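Local coordinates for protein putative alpha-galactosidase/melibiase (Bacteroides fragilis, PDB 4OGZ) that probably hydrolyses terminal, non-reducing alpha-D-galactose residues from alpha-galactosides, as a glycoside hydrolase family 27 enzyme, at residues A[428-439]-A[454-462]; A[65-75]-A[86-94]. All blocks are in the same frame, centred on the assembly; numbering follows the deposited sequence. Where two conformers were deposited one is given.

The two contacts illustrate how antiparallel strand pairing is adapted to its setting. Contact 2 (65-75 with 86-94) is part of a long, regular beta hairpin in the N-terminal Ig-like domain, its backbone bonded in a ladder from 69-75 to 86-92, with an apolar face buried in the domain and a mixed, more exposed face on the other side. Contact 1 (428-439 with 454-462) belongs to the C-terminal beta-sandwich domain and is much shorter: a single pair of backbone bonds made by Leu429 and Trp458, with turns and bridging water beyond them. It buries about half as much surface, 431 against 866 Å². Their centres lie about 38 Å apart, in different domains, and they do not touch.

Contact 1 (A[428-439]-A[454-462]); sequences ELNVKTVEGLSL and ASTGWVVKL
Two leucines of 428-439, Leu429 and Leu439, reach the six-membered ring of Trp458 and form the apolar centre. Leu429 lies alongside the indole, its CD2 4.0 Å from Trp458 CH2, and the same methyl touches CG2 of Val460. Leu439 comes slantwise, with CD2 4.2 Å from Trp458 CZ3, while its CD1 rests on the CA of Gly457. The Trp458 side chain rises between its own backbone N and carbonyl carbon (chi1 72°), which sets the ring beside Leu429; Phe470 of the neighbouring sheet adds an edge-to-face partner.

Just outside this cluster the strands 425-429 and 458-462 end their antiparallel pairing. Leu429 N donates to Trp458 O at 2.9 Å and 165°, and Trp458 N returns a more bent bond to Leu429 O. Beyond it both chains enter type I turns (Asn430 to Thr433, Ala454 to Gly457), and water bridges Val431 N to Thr456 O. At the outer edge Asn430 OD1 accepts from Lys432 N in an Asx turn, while Asn430 ND2 donates to Glu428 OE2 from above the carboxylate plane. Apolar contacts round the indole thus hold one face of the pairing, while turns and a bridging water meet backbone groups past its last bonded pair.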
loop_
_atom_site.group_PDB
_atom_site.type_symbol
_atom_site.label_atom_id
_atom_site.label_comp_id
_atom_site.label_asym_id
_atom_site.label_seq_id
_atom_site.Cartn_x
_atom_site.Cartn_y
_atom_site.Cartn_z
ATOM N N GLU A 428 13.361 -24.294 13.746
ATOM C CA GLU A 428 14.707 -24.589 13.275
ATOM C C GLU A 428 14.835 -24.059 11.864
ATOM O O GLU A 428 13.929 -24.209 11.046
ATOM C CB GLU A 428 15.043 -26.068 13.308
ATOM C CG GLU A 428 16.542 -26.246 13.499
ATOM C CD GLU A 428 17.072 -27.563 12.993
ATOM O OE1 GLU A 428 16.695 -28.612 13.562
ATOM O OE2 GLU A 428 17.894 -27.537 12.051
ATOM N N LEU A 429 15.949 -23.387 11.603
ATOM C CA LEU A 429 16.222 -22.826 10.299
ATOM C C LEU A 429 17.524 -23.422 9.832
ATOM O O LEU A 429 18.504 -23.401 10.562
ATOM C CB LEU A 429 16.322 -21.325 10.403
ATOM C CG LEU A 429 15.959 -20.450 9.235
ATOM C CD1 LEU A 429 14.625 -20.898 8.645
ATOM C CD2 LEU A 429 15.892 -18.995 9.694
ATOM N N ASN A 430 17.498 -24.027 8.648
ATOM C CA ASN A 430 18.668 -24.681 8.094
ATOM C C ASN A 430 18.528 -24.611 6.589
ATOM O O ASN A 430 17.523 -24.081 6.098
ATOM C CB ASN A 430 18.820 -26.121 8.622
ATOM C CG ASN A 430 17.632 -27.024 8.289
ATOM O OD1 ASN A 430 17.257 -27.213 7.129
ATOM N ND2 ASN A 430 17.074 -27.631 9.307
ATOM N N VAL A 431 19.496 -25.148 5.846
ATOM C CA VAL A 431 19.474 -24.952 4.405
ATOM C C VAL A 431 18.440 -25.814 3.696
ATOM O O VAL A 431 18.254 -25.678 2.499
ATOM C CB VAL A 431 20.881 -25.189 3.749
ATOM C CG1 VAL A 431 21.880 -24.213 4.353
ATOM C CG2 VAL A 431 21.350 -26.615 3.893
ATOM N N LYS A 432 17.778 -26.704 4.429
ATOM C CA LYS A 432 16.649 -27.479 3.881
ATOM C C LYS A 432 15.263 -27.009 4.366
ATOM O O LYS A 432 14.273 -27.641 4.097
ATOM C CB LYS A 432 16.879 -28.934 4.199
ATOM C CG LYS A 432 18.013 -29.481 3.349
ATOM C CD LYS A 432 18.100 -30.995 3.408
ATOM C CE LYS A 432 19.324 -31.437 2.646
ATOM N NZ LYS A 432 19.411 -32.914 2.647
ATOM N N THR A 433 15.203 -25.888 5.050
ATOM C CA THR A 433 13.923 -25.371 5.496
ATOM C C THR A 433 13.041 -24.993 4.302
ATOM O O THR A 433 11.856 -25.342 4.291
ATOM C CB THR A 433 14.112 -24.197 6.456
ATOM O OG1 THR A 433 14.916 -24.612 7.561
ATOM C CG2 THR A 433 12.761 -23.695 6.980
ATOM N N VAL A 434 13.638 -24.297 3.315
ATOM C CA VAL A 434 12.971 -23.967 2.054
ATOM C C VAL A 434 13.943 -24.135 0.902
ATOM O O VAL A 434 15.146 -24.083 1.097
ATOM C CB VAL A 434 12.371 -22.539 2.017
ATOM C CG1 VAL A 434 11.357 -22.353 3.150
ATOM C CG2 VAL A 434 13.467 -21.471 2.097
ATOM N N GLU A 435 13.402 -24.332 -0.286
ATOM C CA GLU A 435 14.211 -24.525 -1.492
ATOM C C GLU A 435 15.132 -23.315 -1.723
ATOM O O GLU A 435 14.692 -22.150 -1.677
ATOM C CB GLU A 435 13.327 -24.737 -2.720
ATOM C CG GLU A 435 12.930 -26.184 -2.947
ATOM C CD GLU A 435 11.748 -26.370 -3.899
ATOM O OE1 GLU A 435 10.631 -25.861 -3.606
ATOM O OE2 GLU A 435 11.939 -27.074 -4.928
ATOM N N GLY A 436 16.408 -23.609 -1.905
ATOM C CA GLY A 436 17.378 -22.646 -2.370
ATOM C C GLY A 436 17.842 -21.644 -1.340
ATOM O O GLY A 436 18.273 -20.556 -1.697
ATOM N N LEU A 437 17.763 -22.004 -0.071
ATOM C CA LEU A 437 18.099 -21.095 0.995
ATOM C C LEU A 437 19.588 -21.191 1.279
ATOM O O LEU A 437 20.127 -22.284 1.386
ATOM C CB LEU A 437 17.302 -21.445 2.246
ATOM C CG LEU A 437 17.504 -20.519 3.423
ATOM C CD1 LEU A 437 16.984 -19.136 3.078
ATOM C CD2 LEU A 437 16.818 -21.063 4.666
ATOM N N SER A 438 20.252 -20.048 1.371
ATOM C CA SER A 438 21.624 -19.990 1.842
ATOM C C SER A 438 21.649 -19.213 3.127
ATOM O O SER A 438 20.998 -18.156 3.231
ATOM C CB SER A 438 22.505 -19.259 0.850
ATOM O OG SER A 438 23.799 -19.093 1.416
ATOM N N LEU A 439 22.445 -19.678 4.079
ATOM C CA LEU A 439 22.553 -19.000 5.361
ATOM C C LEU A 439 23.976 -18.520 5.647
ATOM O O LEU A 439 24.365 -18.383 6.798
ATOM C CB LEU A 439 22.061 -19.935 6.474
ATOM C CG LEU A 439 20.593 -20.357 6.343
ATOM C CD1 LEU A 439 20.244 -21.459 7.350
ATOM C CD2 LEU A 439 19.646 -19.159 6.502
ATOM N N ALA A 454 25.295 -19.923 13.327
ATOM C CA ALA A 454 25.969 -20.825 12.403
ATOM C C ALA A 454 25.424 -20.751 10.968
ATOM O O ALA A 454 24.212 -20.624 10.727
ATOM C CB ALA A 454 25.869 -22.256 12.899
ATOM N N SER A 455 26.335 -20.889 10.016
ATOM C CA SER A 455 25.978 -20.967 8.602
ATOM C C SER A 455 25.258 -22.276 8.241
ATOM O O SER A 455 24.659 -22.374 7.174
ATOM C CB SER A 455 27.232 -20.816 7.768
ATOM O OG SER A 455 28.172 -21.809 8.133
ATOM N N THR A 456 25.314 -23.262 9.133
ATOM C CA THR A 456 24.557 -24.504 8.982
ATOM C C THR A 456 23.157 -24.430 9.654
ATOM O O THR A 456 22.415 -25.403 9.675
ATOM C CB THR A 456 25.356 -25.687 9.565
ATOM O OG1 THR A 456 25.772 -25.362 10.899
ATOM C CG2 THR A 456 26.598 -25.977 8.717
ATOM N N GLY A 457 22.820 -23.286 10.244
ATOM C CA GLY A 457 21.473 -23.041 10.735
ATOM C C GLY A 457 21.412 -22.997 12.243
ATOM O O GLY A 457 22.389 -23.276 12.915
ATOM N N TRP A 458 20.267 -22.597 12.771
ATOM C CA TRP A 458 20.107 -22.399 14.210
ATOM C C TRP A 458 18.626 -22.459 14.557
ATOM O O TRP A 458 17.790 -22.554 13.666
ATOM C CB TRP A 458 20.742 -21.057 14.659
ATOM C CG TRP A 458 19.977 -19.831 14.217
ATOM C CD1 TRP A 458 19.133 -19.078 14.980
ATOM C CD2 TRP A 458 19.964 -19.241 12.910
ATOM N NE1 TRP A 458 18.619 -18.058 14.244
ATOM C CE2 TRP A 458 19.104 -18.142 12.964
ATOM C CE3 TRP A 458 20.609 -19.531 11.701
ATOM C CZ2 TRP A 458 18.859 -17.326 11.863
ATOM C CZ3 TRP A 458 20.360 -18.722 10.603
ATOM C CH2 TRP A 458 19.491 -17.627 10.698
ATOM N N VAL A 459 18.322 -22.424 15.849
ATOM C CA VAL A 459 16.946 -22.430 16.331
ATOM C C VAL A 459 16.521 -21.005 16.561
ATOM O O VAL A 459 17.138 -20.308 17.329
ATOM C CB VAL A 459 16.788 -23.241 17.642
ATOM C CG1 VAL A 459 15.402 -23.008 18.261
ATOM C CG2 VAL A 459 17.035 -24.737 17.402
ATOM N N VAL A 460 15.493 -20.570 15.858
ATOM C CA VAL A 460 14.930 -19.248 16.062
ATOM C C VAL A 460 13.982 -19.345 17.248
ATOM O O VAL A 460 13.137 -20.238 17.283
ATOM C CB VAL A 460 14.175 -18.764 14.808
ATOM C CG1 VAL A 460 13.481 -17.439 15.081
ATOM C CG2 VAL A 460 15.122 -18.634 13.612
ATOM N N LYS A 461 14.126 -18.456 18.228
ATOM C CA LYS A 461 13.236 -18.462 19.375
ATOM C C LYS A 461 12.274 -17.308 19.240
ATOM O O LYS A 461 12.692 -16.145 19.110
ATOM C CB LYS A 461 14.032 -18.347 20.665
ATOM C CG LYS A 461 14.720 -19.641 21.041
ATOM C CD LYS A 461 16.071 -19.400 21.682
ATOM C CE LYS A 461 16.726 -20.725 22.026
ATOM N NZ LYS A 461 18.200 -20.586 22.177
ATOM N N LEU A 462 10.983 -17.619 19.265
ATOM C CA LEU A 462 9.977 -16.613 19.053
ATOM C C LEU A 462 9.157 -16.473 20.298
ATOM O O LEU A 462 8.644 -17.461 20.813
ATOM C CB LEU A 462 9.075 -16.988 17.863
ATOM C CG LEU A 462 9.768 -17.139 16.512
ATOM C CD1 LEU A 462 8.757 -17.570 15.461
ATOM C CD2 LEU A 462 10.436 -15.837 16.100
HETATM O O HOH W 1 21.839 -26.582 7.303
HETATM O O HOH W 2 24.307 -21.801 3.885
#

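Contact 2 (A[65-75]-A[86-94]); sequences VVEKGTYKVML and QELLINIGD
Strands 69-79 and 82-92 form a beta hairpin at the middle of a four-stranded sheet in the Ig-like domain, and segments 65-75 and 86-94 make up the part of it far from the turn. Gly69, Tyr71, Val73 and Leu75 face Ile92, Ile90, Leu88 and Gln86 as hydrogen-bonded pairs, each joined by two backbone bonds; Ile90 N to Tyr71 O, at 2.8 Å and 178°, is almost straight.

Ile92 is wedged between Val65 and Tyr71: its CG1 lies 3.8 Å from Val65 CB and 3.7 Å from Tyr71 CE2, meeting the ring at its edge. Tyr71 folds back along its strand, CG opposite the carbonyl carbon (chi1 -52°), and its hydroxyl donates to Glu67 O at 2.7 Å from above the carbonyl plane, tying the ring to the bend before Gly69. Further along, Val73 CG2 touches Ile90 CD1, and Leu75 CD1 packs on Leu88 CB. This apolar side turns to the other sheet of the domain, where Phe29, Phe31, Ile33 and Leu52 receive it.

The reverse side is mixed and more exposed. Lys72 lies beside Glu87, the two side chains pointing the same way, with Lys72 CG 3.5 Å from Glu87 OE2. At the open end, Lys68 bends at its last two torsions to bring NZ 3.0 Å from Asp94 OD1, a salt bridge whose hydrogen bond is weak.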
loop_
_atom_site.group_PDB
_atom_site.type_symbol
_atom_site.label_atom_id
_atom_site.label_comp_id
_atom_site.label_asym_id
_atom_site.label_seq_id
_atom_site.Cartn_x
_atom_site.Cartn_y
_atom_site.Cartn_z
ATOM N N VAL A 65 4.503 11.773 -20.024
ATOM C CA VAL A 65 5.275 11.137 -21.090
ATOM C C VAL A 65 4.242 10.549 -22.022
ATOM O O VAL A 65 3.403 9.719 -21.636
ATOM C CB VAL A 65 6.259 10.035 -20.597
ATOM C CG1 VAL A 65 6.949 9.381 -21.781
ATOM C CG2 VAL A 65 7.280 10.572 -19.602
ATOM N N VAL A 66 4.340 10.949 -23.272
ATOM C CA VAL A 66 3.414 10.496 -24.299
ATOM C C VAL A 66 3.783 9.146 -24.891
ATOM O O VAL A 66 2.916 8.344 -25.205
ATOM C CB VAL A 66 3.335 11.542 -25.416
ATOM C CG1 VAL A 66 2.448 11.054 -26.549
ATOM C CG2 VAL A 66 2.824 12.843 -24.826
ATOM N N GLU A 67 5.068 8.870 -25.029
ATOM C CA GLU A 67 5.492 7.660 -25.736
ATOM C C GLU A 67 5.680 6.503 -24.751
ATOM O O GLU A 67 6.392 6.635 -23.757
ATOM C CB GLU A 67 6.774 7.921 -26.554
ATOM C CG GLU A 67 6.720 9.188 -27.401
ATOM C CD GLU A 67 7.254 10.449 -26.691
ATOM O OE1 GLU A 67 7.397 10.463 -25.423
ATOM O OE2 GLU A 67 7.519 11.449 -27.418
ATOM N N LYS A 68 5.077 5.364 -25.088
ATOM C CA LYS A 68 5.235 4.131 -24.341
ATOM C C LYS A 68 6.717 3.746 -24.268
ATOM O O LYS A 68 7.462 3.983 -25.191
ATOM C CB LYS A 68 4.417 3.036 -24.998
ATOM C CG LYS A 68 4.121 1.837 -24.127
ATOM C CD LYS A 68 3.270 0.778 -24.835
ATOM C CE LYS A 68 1.962 1.327 -25.425
ATOM N NZ LYS A 68 0.782 1.141 -24.511
ATOM N N GLY A 69 7.161 3.194 -23.151
ATOM C CA GLY A 69 8.571 2.871 -23.024
ATOM C C GLY A 69 9.079 2.701 -21.629
ATOM O O GLY A 69 8.393 3.019 -20.659
ATOM N N THR A 70 10.292 2.162 -21.541
ATOM C CA THR A 70 10.999 2.043 -20.271
ATOM C C THR A 70 12.202 2.967 -20.288
ATOM O O THR A 70 13.074 2.910 -21.205
ATOM C CB THR A 70 11.389 0.588 -19.994
ATOM O OG1 THR A 70 10.192 -0.186 -19.900
ATOM C CG2 THR A 70 12.173 0.458 -18.699
ATOM N N TYR A 71 12.245 3.823 -19.289
ATOM C CA TYR A 71 13.212 4.876 -19.159
ATOM C C TYR A 71 13.979 4.805 -17.842
ATOM O O TYR A 71 13.386 4.738 -16.774
ATOM C CB TYR A 71 12.503 6.197 -19.222
ATOM C CG TYR A 71 11.604 6.357 -20.390
ATOM C CD1 TYR A 71 12.095 6.830 -21.612
ATOM C CD2 TYR A 71 10.251 6.103 -20.294
ATOM C CE1 TYR A 71 11.260 7.014 -22.698
ATOM C CE2 TYR A 71 9.405 6.303 -21.371
ATOM C CZ TYR A 71 9.917 6.753 -22.579
ATOM O OH TYR A 71 9.074 6.934 -23.658
ATOM N N LYS A 72 15.301 4.838 -17.925
ATOM C CA LYS A 72 16.168 4.676 -16.772
ATOM C C LYS A 72 16.803 6.040 -16.485
ATOM O O LYS A 72 17.604 6.571 -17.271
ATOM C CB LYS A 72 17.193 3.549 -17.035
ATOM C CG LYS A 72 16.561 2.170 -17.214
ATOM C CD LYS A 72 17.513 1.123 -17.831
ATOM C CE LYS A 72 16.806 0.227 -18.858
ATOM N NZ LYS A 72 17.422 -1.124 -19.034
ATOM N N VAL A 73 16.410 6.604 -15.357
ATOM C CA VAL A 73 16.779 7.920 -14.940
ATOM C C VAL A 73 17.765 7.787 -13.796
ATOM O O VAL A 73 17.531 6.986 -12.870
ATOM C CB VAL A 73 15.517 8.684 -14.445
ATOM C CG1 VAL A 73 15.878 10.082 -13.939
ATOM C CG2 VAL A 73 14.447 8.720 -15.543
HETATM N N MSE A 74 18.805 8.618 -13.769
HETATM C CA MSE A 74 19.764 8.572 -12.658
HETATM C C MSE A 74 19.457 9.733 -11.773
HETATM O O MSE A 74 19.460 10.859 -12.227
HETATM C CB MSE A 74 21.224 8.595 -13.117
HETATM C CG MSE A 74 21.544 7.288 -13.862
HETATM SE SE MSE A 74 21.569 5.640 -12.733
HETATM C CE MSE A 74 22.197 6.403 -11.048
ATOM N N LEU A 75 19.150 9.439 -10.508
ATOM C CA LEU A 75 18.849 10.446 -9.504
ATOM C C LEU A 75 20.019 10.616 -8.552
ATOM O O LEU A 75 20.723 9.659 -8.205
ATOM C CB LEU A 75 17.603 10.068 -8.704
ATOM C CG LEU A 75 16.317 9.712 -9.469
ATOM C CD1 LEU A 75 15.245 9.256 -8.499
ATOM C CD2 LEU A 75 15.831 10.878 -10.296
ATOM N N GLN A 86 21.160 6.925 -7.438
ATOM C CA GLN A 86 20.282 5.792 -7.541
ATOM C C GLN A 86 19.488 5.833 -8.826
ATOM O O GLN A 86 19.218 6.904 -9.336
ATOM C CB GLN A 86 19.334 5.802 -6.347
ATOM C CG GLN A 86 18.430 4.609 -6.271
ATOM C CD GLN A 86 19.208 3.313 -6.225
ATOM O OE1 GLN A 86 19.480 2.697 -7.265
ATOM N NE2 GLN A 86 19.621 2.922 -5.020
ATOM N N GLU A 87 19.096 4.664 -9.329
ATOM C CA GLU A 87 18.324 4.583 -10.570
ATOM C C GLU A 87 16.812 4.645 -10.283
ATOM O O GLU A 87 16.347 4.126 -9.285
ATOM C CB GLU A 87 18.663 3.296 -11.314
ATOM C CG GLU A 87 17.788 2.984 -12.522
ATOM C CD GLU A 87 18.085 1.634 -13.165
ATOM O OE1 GLU A 87 19.171 1.052 -12.931
ATOM O OE2 GLU A 87 17.214 1.145 -13.910
ATOM N N LEU A 88 16.077 5.340 -11.145
ATOM C CA LEU A 88 14.626 5.258 -11.197
ATOM C C LEU A 88 14.234 4.756 -12.574
ATOM O O LEU A 88 14.516 5.391 -13.606
ATOM C CB LEU A 88 13.966 6.603 -10.908
ATOM C CG LEU A 88 12.434 6.584 -10.928
ATOM C CD1 LEU A 88 11.871 5.786 -9.760
ATOM C CD2 LEU A 88 11.881 7.994 -10.921
ATOM N N LEU A 89 13.621 3.592 -12.581
ATOM C CA LEU A 89 13.037 3.027 -13.751
ATOM C C LEU A 89 11.588 3.496 -13.910
ATOM O O LEU A 89 10.748 3.261 -13.045
ATOM C CB LEU A 89 13.146 1.526 -13.619
ATOM C CG LEU A 89 13.077 0.817 -14.967
ATOM C CD1 LEU A 89 13.739 -0.555 -14.898
ATOM C CD2 LEU A 89 11.627 0.704 -15.391
ATOM N N ILE A 90 11.304 4.175 -15.010
ATOM C CA ILE A 90 9.975 4.674 -15.348
ATOM C C ILE A 90 9.422 3.882 -16.508
ATOM O O ILE A 90 9.935 3.982 -17.666
ATOM C CB ILE A 90 10.022 6.151 -15.708
ATOM C CG1 ILE A 90 10.685 6.930 -14.559
ATOM C CG2 ILE A 90 8.613 6.647 -16.042
ATOM C CD1 ILE A 90 10.666 8.449 -14.706
ATOM N N ASN A 91 8.422 3.064 -16.217
ATOM C CA ASN A 91 7.765 2.299 -17.211
ATOM C C ASN A 91 6.446 2.957 -17.623
ATOM O O ASN A 91 5.464 2.994 -16.848
ATOM C CB ASN A 91 7.530 0.874 -16.743
ATOM C CG ASN A 91 6.777 0.077 -17.764
ATOM O OD1 ASN A 91 5.559 0.159 -17.852
ATOM N ND2 ASN A 91 7.506 -0.641 -18.602
ATOM N N ILE A 92 6.440 3.497 -18.837
ATOM C CA ILE A 92 5.290 4.174 -19.371
ATOM C C ILE A 92 4.674 3.127 -20.228
ATOM O O ILE A 92 5.243 2.755 -21.270
ATOM C CB ILE A 92 5.653 5.435 -20.187
ATOM C CG1 ILE A 92 6.331 6.471 -19.298
ATOM C CG2 ILE A 92 4.399 6.048 -20.840
ATOM C CD1 ILE A 92 5.496 6.896 -18.081
ATOM N N GLY A 93 3.533 2.619 -19.787
ATOM C CA GLY A 93 3.002 1.386 -20.336
ATOM C C GLY A 93 1.583 1.069 -19.931
ATOM O O GLY A 93 0.819 1.936 -19.513
ATOM N N ASP A 94 1.254 -0.206 -20.034
ATOM C CA ASP A 94 -0.079 -0.688 -19.702
ATOM C C ASP A 94 -0.274 -1.004 -18.219
ATOM O O ASP A 94 -1.328 -1.469 -17.865
ATOM C CB ASP A 94 -0.357 -1.941 -20.535
ATOM C CG ASP A 94 -0.223 -1.651 -22.015
ATOM O OD1 ASP A 94 -0.645 -0.527 -22.424
ATOM O OD2 ASP A 94 0.365 -2.496 -22.733
#